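Local coordinates for putative endonuclease/exonuclease/phosphatase family protein (Bacteroides thetaiotaomicron, PDB 3MPR) that probably acts as a metal-dependent nuclease of the endonuclease/exonuclease/phosphatase family, cutting phosphodiester bonds, at residues W114-P119 with K148-E153; K239-L244 with V283-V288. One frame throughout, in Å; residues are numbered along the deposited sequence.

How the contacts relate
The two contacts show how one chain uses different chemistry in different places. Contact 1 is a surface contact, joining the loop between strands 93-102 and 121-129 to the first turn and a half of helix 148-164, with one carboxylate, a short apolar patch and an indole. Contact 2 is largely buried and pairs two strands within a sheet through antiparallel backbone hydrogen bonds, broken by a bulge at one end, with a salt bridge on one face and apolar side chains on the other. The centres of contact 1 and contact 2 are about 29 Å apart, on opposite sides of the chain's centre. The nearest atoms of contact 1 and contact 2 are about 16 Å apart, and no element is shared. Contact 2 also reaches the second subunit; contact 1 does not.

Contact 1. Residues W114-P119 with K148-E153; sequences WDAVLP and KKARVE
Trp-114 lays its indole against the first turns of helix 148-164, where Glu-153 CB sits 3.3 Å from the centroid of the six-membered ring, only 11° from its normal, in a CH-pi contact. The methylene passes over the middle of the ring, and the chain then bends, bringing the carboxylate plane to 20° from that of the indole. Beside this CH-pi contact Trp-114 CE3 comes 4.0 Å from Ala-150 CB. Trp-114 CG stands anti to its own carbonyl carbon (chi1 -54°), which directs the ring along the helix from Ala-150 to Glu-153. With the indole cut back to an alanine here, Glu-153 CB and one flank of Ala-150 are likely to lose their aromatic cover.

Asp-115 supplies the polar half. Its OD1 accepts from Ala-150 N at 2.8 Å and its OD2 from Lys-149 N at 3.1 Å, both on the syn side and tilted out of the carboxylate plane, so two bonds fix the rotation of the group. A water accepts from Lys-148 N and lies unusually close to Asp-115 OD2, so the link to this third amide is less certain. The helix start would be expected to stabilise the negative charge. Ala-150 CB also meets Ala-116 CB at 3.8 Å, extending the apolar patch, while Asp-144, from the loop leading into the helix, accepts the amides of Val-117 and Leu-118. This is a carboxylate from a separate loop satisfying the first-turn amides of a helix, and it fastens a surface loop to a helix of the DNase I-like fold.

Contact 2. Residues K239-L244 with V283-V288; sequences KRYGVL and VKVELV
Arg-240 faces Glu-286 and Gly-242 faces Lys-284 as hydrogen-bonded pairs of two antiparallel strands, their axes 4.8 Å apart at 174°. Gly-242 O receives Lys-284 N at 2.8 Å in an almost straight bond (178°). At the other end Lys-239 N and, more weakly, Arg-240 N both give to Glu-286 O, forming a classic beta bulge.

On the face carrying Arg-240 and Glu-286, the two side chains run side by side. The guanidinium grips the carboxylate side-on: Arg-240 NE reaches Glu-286 OE2 at 2.8 Å, and Arg-240 NH2 reaches Glu-286 OE1, on its syn lone pair, also at 2.8 Å. A bend at chi3 (63°) turns the guanidinium edge to its partner. In this assembly Asp-43 of the second subunit shares NH2, and Tyr-41 of that subunit makes a cation-pi contact with the arginine. Lys-284 NZ bonds to His-42 O of its own chain.

The opposite face is apolar. Tyr-241 CE2 meets Val-283 CG1 at 3.5 Å, and Tyr-241 CD2 lies 4.0 Å from Val-285 CG2, while both valines pack on Ile-230 of strand 228-232. Such packing between sheets typifies the beta-sandwich core of the DNase I-like fold.

Contact 1. Residues W114-P119 with K148-E153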
ATOM      1  N   TRP A 114     -37.860   3.696  -6.857  1.00 16.93           N
ATOM      2  CA  TRP A 114     -38.101   4.912  -7.624  1.00 20.65           C
ATOM      3  C   TRP A 114     -37.817   4.697  -9.116  1.00 20.23           C
ATOM      4  O   TRP A 114     -38.461   3.865  -9.745  1.00 21.95           O
ATOM      5  CB  TRP A 114     -37.304   6.082  -7.021  1.00 24.37           C
ATOM      6  CG  TRP A 114     -37.598   6.251  -5.543  1.00 18.78           C
ATOM      7  CD1 TRP A 114     -38.622   6.965  -4.992  1.00 18.79           C
ATOM      8  CD2 TRP A 114     -36.884   5.662  -4.441  1.00 19.06           C
ATOM      9  NE1 TRP A 114     -38.580   6.874  -3.618  1.00 18.33           N
ATOM     10  CE2 TRP A 114     -37.529   6.075  -3.255  1.00 18.78           C
ATOM     11  CE3 TRP A 114     -35.763   4.828  -4.343  1.00 17.07           C
ATOM     12  CZ2 TRP A 114     -37.095   5.680  -1.989  1.00 14.61           C
ATOM     13  CZ3 TRP A 114     -35.326   4.445  -3.087  1.00 18.42           C
ATOM     14  CH2 TRP A 114     -35.991   4.869  -1.925  1.00 19.34           C
ATOM     15  N   ASP A 115     -36.843   5.413  -9.669  1.00 22.71           N
ATOM     16  CA  ASP A 115     -36.564   5.346 -11.110  1.00 21.15           C
ATOM     17  C   ASP A 115     -35.374   4.447 -11.496  1.00 21.90           C
ATOM     18  O   ASP A 115     -34.830   4.550 -12.605  1.00 20.68           O
ATOM     19  CB  ASP A 115     -36.379   6.763 -11.675  1.00 19.95           C
ATOM     20  CG  ASP A 115     -35.201   7.502 -11.040  1.00 23.81           C
ATOM     21  OD1 ASP A 115     -34.626   6.989 -10.059  1.00 20.41           O
ATOM     22  OD2 ASP A 115     -34.850   8.600 -11.520  1.00 22.02           O
ATOM     23  N   ALA A 116     -34.984   3.553 -10.596  1.00 19.61           N
ATOM     24  CA  ALA A 116     -33.838   2.678 -10.848  1.00 19.17           C
ATOM     25  C   ALA A 116     -34.198   1.548 -11.822  1.00 21.67           C
ATOM     26  O   ALA A 116     -35.369   1.202 -11.960  1.00 20.51           O
ATOM     27  CB  ALA A 116     -33.310   2.111  -9.534  1.00 16.46           C
ATOM     28  N   VAL A 117     -33.198   0.978 -12.493  1.00 20.84           N
ATOM     29  CA  VAL A 117     -33.444  -0.121 -13.433  1.00 23.00           C
ATOM     30  C   VAL A 117     -33.188  -1.505 -12.836  1.00 26.59           C
ATOM     31  O   VAL A 117     -33.759  -2.500 -13.291  1.00 29.80           O
ATOM     32  CB  VAL A 117     -32.621   0.030 -14.726  1.00 26.47           C
ATOM     33  CG1 VAL A 117     -33.038   1.289 -15.473  1.00 29.03           C
ATOM     34  CG2 VAL A 117     -31.136   0.061 -14.405  1.00 26.64           C
ATOM     35  N   LEU A 118     -32.330  -1.577 -11.821  1.00 19.70           N
ATOM     36  CA  LEU A 118     -32.064  -2.844 -11.146  1.00 16.96           C
ATOM     37  C   LEU A 118     -32.331  -2.741  -9.645  1.00 16.10           C
ATOM     38  O   LEU A 118     -32.212  -1.663  -9.068  1.00 15.65           O
ATOM     39  CB  LEU A 118     -30.618  -3.287 -11.393  1.00 25.91           C
ATOM     40  CG  LEU A 118     -30.302  -4.124 -12.640  1.00 32.69           C
ATOM     41  CD1 LEU A 118     -31.034  -3.624 -13.859  1.00 39.27           C
ATOM     42  CD2 LEU A 118     -28.800  -4.156 -12.898  1.00 31.46           C
ATOM     43  N   PRO A 119     -32.698  -3.863  -9.006  1.00 17.13           N
ATOM     44  CA  PRO A 119     -32.768  -3.825  -7.539  1.00 15.17           C
ATOM     45  C   PRO A 119     -31.375  -3.596  -6.982  1.00 13.89           C
ATOM     46  O   PRO A 119     -30.391  -4.039  -7.572  1.00 15.18           O
ATOM     47  CB  PRO A 119     -33.252  -5.226  -7.165  1.00 15.54           C
ATOM     48  CG  PRO A 119     -32.817  -6.091  -8.335  1.00 22.97           C
ATOM     49  CD  PRO A 119     -32.989  -5.205  -9.544  1.00 24.86           C
ATOM     50  N   LYS A 148     -31.565   8.528 -11.062  1.00 18.63           N
ATOM     51  CA  LYS A 148     -31.070   9.668 -10.304  1.00 19.54           C
ATOM     52  C   LYS A 148     -31.917   9.891  -9.052  1.00 16.44           C
ATOM     53  O   LYS A 148     -31.397  10.082  -7.952  1.00 15.92           O
ATOM     54  CB  LYS A 148     -31.072  10.923 -11.178  1.00 25.92           C
ATOM     55  CG  LYS A 148     -30.522  12.167 -10.496  1.00 30.93           C
ATOM     56  CD  LYS A 148     -30.604  13.363 -11.432  1.00 32.85           C
ATOM     57  CE  LYS A 148     -29.722  14.508 -10.970  1.00 34.57           C
ATOM     58  NZ  LYS A 148     -29.945  14.823  -9.535  1.00 38.03           N
ATOM     59  N   LYS A 149     -33.232   9.878  -9.213  1.00 16.21           N
ATOM     60  CA  LYS A 149     -34.095  10.051  -8.056  1.00 15.56           C
ATOM     61  C   LYS A 149     -33.814   8.941  -7.048  1.00 13.04           C
ATOM     62  O   LYS A 149     -33.756   9.182  -5.842  1.00 18.76           O
ATOM     63  CB  LYS A 149     -35.575  10.036  -8.450  1.00 19.53           C
ATOM     64  CG  LYS A 149     -36.496  10.189  -7.249  1.00 22.05           C
ATOM     65  CD  LYS A 149     -37.949  10.403  -7.659  1.00 30.45           C
ATOM     66  CE  LYS A 149     -38.781  10.836  -6.457  1.00 34.51           C
ATOM     67  NZ  LYS A 149     -40.214  10.503  -6.655  1.00 39.54           N
ATOM     68  N   ALA A 150     -33.626   7.726  -7.550  1.00  9.39           N
ATOM     69  CA  ALA A 150     -33.347   6.586  -6.673  1.00 16.39           C
ATOM     70  C   ALA A 150     -32.066   6.784  -5.859  1.00 14.53           C
ATOM     71  O   ALA A 150     -32.032   6.477  -4.675  1.00 14.67           O
ATOM     72  CB  ALA A 150     -33.274   5.309  -7.466  1.00 11.75           C
ATOM     73  N   ARG A 151     -31.012   7.301  -6.490  1.00 16.16           N
ATOM     74  CA  ARG A 151     -29.767   7.570  -5.768  1.00 13.09           C
ATOM     75  C   ARG A 151     -29.945   8.589  -4.638  1.00 13.22           C
ATOM     76  O   ARG A 151     -29.435   8.400  -3.530  1.00 15.74           O
ATOM     77  CB  ARG A 151     -28.649   8.020  -6.722  1.00 10.24           C
ATOM     78  CG  ARG A 151     -28.171   6.931  -7.691  1.00 14.13           C
ATOM     79  CD  ARG A 151     -26.885   7.373  -8.401  1.00 16.56           C
ATOM     80  NE  ARG A 151     -27.067   8.565  -9.219  1.00 16.26           N
ATOM     81  CZ  ARG A 151     -27.340   8.552 -10.524  1.00 16.65           C
ATOM     82  NH1 ARG A 151     -27.488   7.402 -11.173  1.00 16.75           N
ATOM     83  NH2 ARG A 151     -27.478   9.690 -11.180  1.00 15.03           N
ATOM     84  N   VAL A 152     -30.670   9.667  -4.916  1.00  9.95           N
ATOM     85  CA  VAL A 152     -30.913  10.688  -3.907  1.00  9.90           C
ATOM     86  C   VAL A 152     -31.772  10.117  -2.772  1.00 12.67           C
ATOM     87  O   VAL A 152     -31.436  10.244  -1.590  1.00 16.25           O
ATOM     88  CB  VAL A 152     -31.581  11.938  -4.521  1.00 14.17           C
ATOM     89  CG1 VAL A 152     -31.887  12.964  -3.441  1.00 14.63           C
ATOM     90  CG2 VAL A 152     -30.677  12.547  -5.590  1.00 14.03           C
ATOM     91  N   GLU A 153     -32.879   9.475  -3.136  1.00 16.49           N
ATOM     92  CA  GLU A 153     -33.748   8.864  -2.134  1.00 16.74           C
ATOM     93  C   GLU A 153     -32.978   7.827  -1.327  1.00 17.47           C
ATOM     94  O   GLU A 153     -33.150   7.712  -0.108  1.00 17.10           O
ATOM     95  CB  GLU A 153     -34.960   8.219  -2.801  1.00 15.95           C
ATOM     96  CG  GLU A 153     -35.877   9.227  -3.499  1.00 19.87           C
ATOM     97  CD  GLU A 153     -36.723  10.050  -2.520  1.00 31.71           C
ATOM     98  OE1 GLU A 153     -36.784   9.709  -1.316  1.00 25.80           O
ATOM     99  OE2 GLU A 153     -37.332  11.049  -2.963  1.00 38.60           O
TER
HETATM  100  O   HOH W   1     -33.360   9.590 -13.287  1.00 35.30           O

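Contact 2. Residues K239-L244 with V283-V288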
ATOM      1  N   LYS A 239      -7.713   9.469   9.791  1.00  8.20           N
ATOM      2  CA  LYS A 239      -6.267   9.640   9.783  1.00  6.33           C
ATOM      3  C   LYS A 239      -5.720   9.677   8.356  1.00 12.04           C
ATOM      4  O   LYS A 239      -4.905  10.538   8.013  1.00  8.98           O
ATOM      5  CB  LYS A 239      -5.594   8.505  10.556  1.00  9.18           C
ATOM      6  CG  LYS A 239      -6.066   8.362  12.001  1.00 16.77           C
ATOM      7  CD  LYS A 239      -5.365   9.347  12.929  1.00 28.93           C
ATOM      8  CE  LYS A 239      -3.880   9.013  13.065  1.00 31.23           C
ATOM      9  NZ  LYS A 239      -3.196   9.932  14.005  1.00 30.42           N
ATOM     10  N   ARG A 240      -6.167   8.754   7.512  1.00 10.29           N
ATOM     11  CA  ARG A 240      -5.502   8.613   6.215  1.00 11.03           C
ATOM     12  C   ARG A 240      -6.412   7.982   5.179  1.00 10.96           C
ATOM     13  O   ARG A 240      -7.223   7.122   5.498  1.00  8.08           O
ATOM     14  CB  ARG A 240      -4.204   7.805   6.375  1.00  9.48           C
ATOM     15  CG  ARG A 240      -3.299   7.754   5.136  1.00 12.96           C
ATOM     16  CD  ARG A 240      -1.833   7.464   5.529  1.00 14.86           C
ATOM     17  NE  ARG A 240      -1.678   6.151   6.158  1.00 12.57           N
ATOM     18  CZ  ARG A 240      -0.522   5.636   6.565  1.00 14.20           C
ATOM     19  NH1 ARG A 240       0.616   6.325   6.424  1.00 10.70           N
ATOM     20  NH2 ARG A 240      -0.501   4.427   7.128  1.00 10.60           N
ATOM     21  N   TYR A 241      -6.272   8.447   3.943  1.00  7.24           N
ATOM     22  CA  TYR A 241      -7.044   7.957   2.816  1.00  6.79           C
ATOM     23  C   TYR A 241      -6.030   7.569   1.748  1.00  4.42           C
ATOM     24  O   TYR A 241      -5.074   8.309   1.483  1.00  6.25           O
ATOM     25  CB  TYR A 241      -7.961   9.076   2.310  1.00  7.88           C
ATOM     26  CG  TYR A 241      -8.623   8.856   0.954  1.00 10.22           C
ATOM     27  CD1 TYR A 241      -7.905   9.037  -0.232  1.00 10.33           C
ATOM     28  CD2 TYR A 241      -9.971   8.507   0.859  1.00  9.66           C
ATOM     29  CE1 TYR A 241      -8.503   8.866  -1.467  1.00  8.42           C
ATOM     30  CE2 TYR A 241     -10.593   8.340  -0.385  1.00  7.79           C
ATOM     31  CZ  TYR A 241      -9.855   8.520  -1.539  1.00  7.77           C
ATOM     32  OH  TYR A 241     -10.442   8.349  -2.775  1.00 11.24           O
ATOM     33  N   GLY A 242      -6.225   6.406   1.146  1.00  6.62           N
ATOM     34  CA  GLY A 242      -5.382   5.986   0.043  1.00  9.21           C
ATOM     35  C   GLY A 242      -6.180   5.279  -1.037  1.00  9.09           C
ATOM     36  O   GLY A 242      -7.116   4.540  -0.754  1.00  7.61           O
ATOM     37  N   VAL A 243      -5.824   5.542  -2.287  1.00  6.60           N
ATOM     38  CA  VAL A 243      -6.269   4.722  -3.402  1.00  5.69           C
ATOM     39  C   VAL A 243      -5.107   3.817  -3.793  1.00  6.34           C
ATOM     40  O   VAL A 243      -4.003   4.291  -4.087  1.00 11.67           O
ATOM     41  CB  VAL A 243      -6.677   5.601  -4.597  1.00 10.36           C
ATOM     42  CG1 VAL A 243      -7.006   4.754  -5.793  1.00 15.29           C
ATOM     43  CG2 VAL A 243      -7.867   6.480  -4.223  1.00  9.54           C
ATOM     44  N   LEU A 244      -5.344   2.510  -3.794  1.00  7.71           N
ATOM     45  CA  LEU A 244      -4.268   1.553  -4.032  1.00  6.13           C
ATOM     46  C   LEU A 244      -4.243   1.154  -5.511  1.00  8.54           C
ATOM     47  O   LEU A 244      -5.161   0.509  -6.013  1.00  9.90           O
ATOM     48  CB  LEU A 244      -4.445   0.333  -3.121  1.00  4.42           C
ATOM     49  CG  LEU A 244      -4.719   0.749  -1.655  1.00  8.67           C
ATOM     50  CD1 LEU A 244      -4.903  -0.457  -0.739  1.00  6.74           C
ATOM     51  CD2 LEU A 244      -3.610   1.655  -1.124  1.00 12.74           C
ATOM     52  N   VAL A 283     -10.406   1.667  -2.092  1.00 11.45           N
ATOM     53  CA  VAL A 283     -10.198   2.849  -1.286  1.00  7.70           C
ATOM     54  C   VAL A 283      -9.930   2.366   0.137  1.00  7.95           C
ATOM     55  O   VAL A 283     -10.731   1.628   0.700  1.00  7.41           O
ATOM     56  CB  VAL A 283     -11.448   3.754  -1.278  1.00  9.68           C
ATOM     57  CG1 VAL A 283     -11.293   4.869  -0.246  1.00  8.02           C
ATOM     58  CG2 VAL A 283     -11.719   4.333  -2.678  1.00  6.55           C
ATOM     59  N   LYS A 284      -8.798   2.764   0.707  1.00  7.38           N
ATOM     60  CA  LYS A 284      -8.428   2.311   2.044  1.00  6.91           C
ATOM     61  C   LYS A 284      -8.386   3.507   2.989  1.00  5.79           C
ATOM     62  O   LYS A 284      -7.716   4.503   2.709  1.00  7.02           O
ATOM     63  CB  LYS A 284      -7.068   1.599   2.019  1.00  8.37           C
ATOM     64  CG  LYS A 284      -6.495   1.342   3.399  1.00 11.11           C
ATOM     65  CD  LYS A 284      -5.113   0.714   3.348  1.00 12.18           C
ATOM     66  CE  LYS A 284      -4.388   0.881   4.689  1.00 13.88           C
ATOM     67  NZ  LYS A 284      -3.139   0.036   4.775  1.00  8.44           N
ATOM     68  N   VAL A 285      -9.090   3.405   4.111  1.00  4.81           N
ATOM     69  CA  VAL A 285      -9.150   4.511   5.073  1.00  7.78           C
ATOM     70  C   VAL A 285      -8.806   4.032   6.487  1.00 12.19           C
ATOM     71  O   VAL A 285      -9.272   2.979   6.925  1.00  9.42           O
ATOM     72  CB  VAL A 285     -10.545   5.177   5.068  1.00  8.19           C
ATOM     73  CG1 VAL A 285     -10.689   6.160   6.261  1.00  4.77           C
ATOM     74  CG2 VAL A 285     -10.783   5.892   3.718  1.00  4.92           C
ATOM     75  N   GLU A 286      -7.966   4.794   7.178  1.00  8.14           N
ATOM     76  CA  GLU A 286      -7.555   4.454   8.525  1.00 10.24           C
ATOM     77  C   GLU A 286      -8.251   5.421   9.464  1.00  9.52           C
ATOM     78  O   GLU A 286      -8.164   6.636   9.292  1.00  8.72           O
ATOM     79  CB  GLU A 286      -6.028   4.514   8.666  1.00  9.91           C
ATOM     80  CG  GLU A 286      -5.332   3.374   7.891  1.00 11.88           C
ATOM     81  CD  GLU A 286      -3.951   3.756   7.372  1.00 16.13           C
ATOM     82  OE1 GLU A 286      -2.957   3.445   8.050  1.00 18.65           O
ATOM     83  OE2 GLU A 286      -3.862   4.354   6.281  1.00 15.53           O
ATOM     84  N   LEU A 287      -8.972   4.864  10.432  1.00  9.67           N
ATOM     85  CA  LEU A 287      -9.805   5.662  11.319  1.00  7.80           C
ATOM     86  C   LEU A 287      -9.359   5.499  12.760  1.00  7.44           C
ATOM     87  O   LEU A 287      -8.775   4.480  13.121  1.00  9.59           O
ATOM     88  CB  LEU A 287     -11.262   5.185  11.226  1.00  5.59           C
ATOM     89  CG  LEU A 287     -11.923   5.274   9.856  1.00  9.21           C
ATOM     90  CD1 LEU A 287     -13.273   4.580   9.897  1.00  4.99           C
ATOM     91  CD2 LEU A 287     -12.067   6.731   9.418  1.00  9.55           C
ATOM     92  N   VAL A 288      -9.655   6.500  13.585  1.00  6.81           N
ATOM     93  CA  VAL A 288      -9.517   6.343  15.021  1.00  6.86           C
ATOM     94  C   VAL A 288     -10.784   6.838  15.691  1.00 12.00           C
ATOM     95  O   VAL A 288     -11.374   7.846  15.267  1.00 11.15           O
ATOM     96  CB  VAL A 288      -8.322   7.133  15.600  1.00 14.25           C
ATOM     97  CG1 VAL A 288      -8.288   6.975  17.120  1.00 19.48           C
ATOM     98  CG2 VAL A 288      -7.016   6.654  14.994  1.00 21.09           C
TER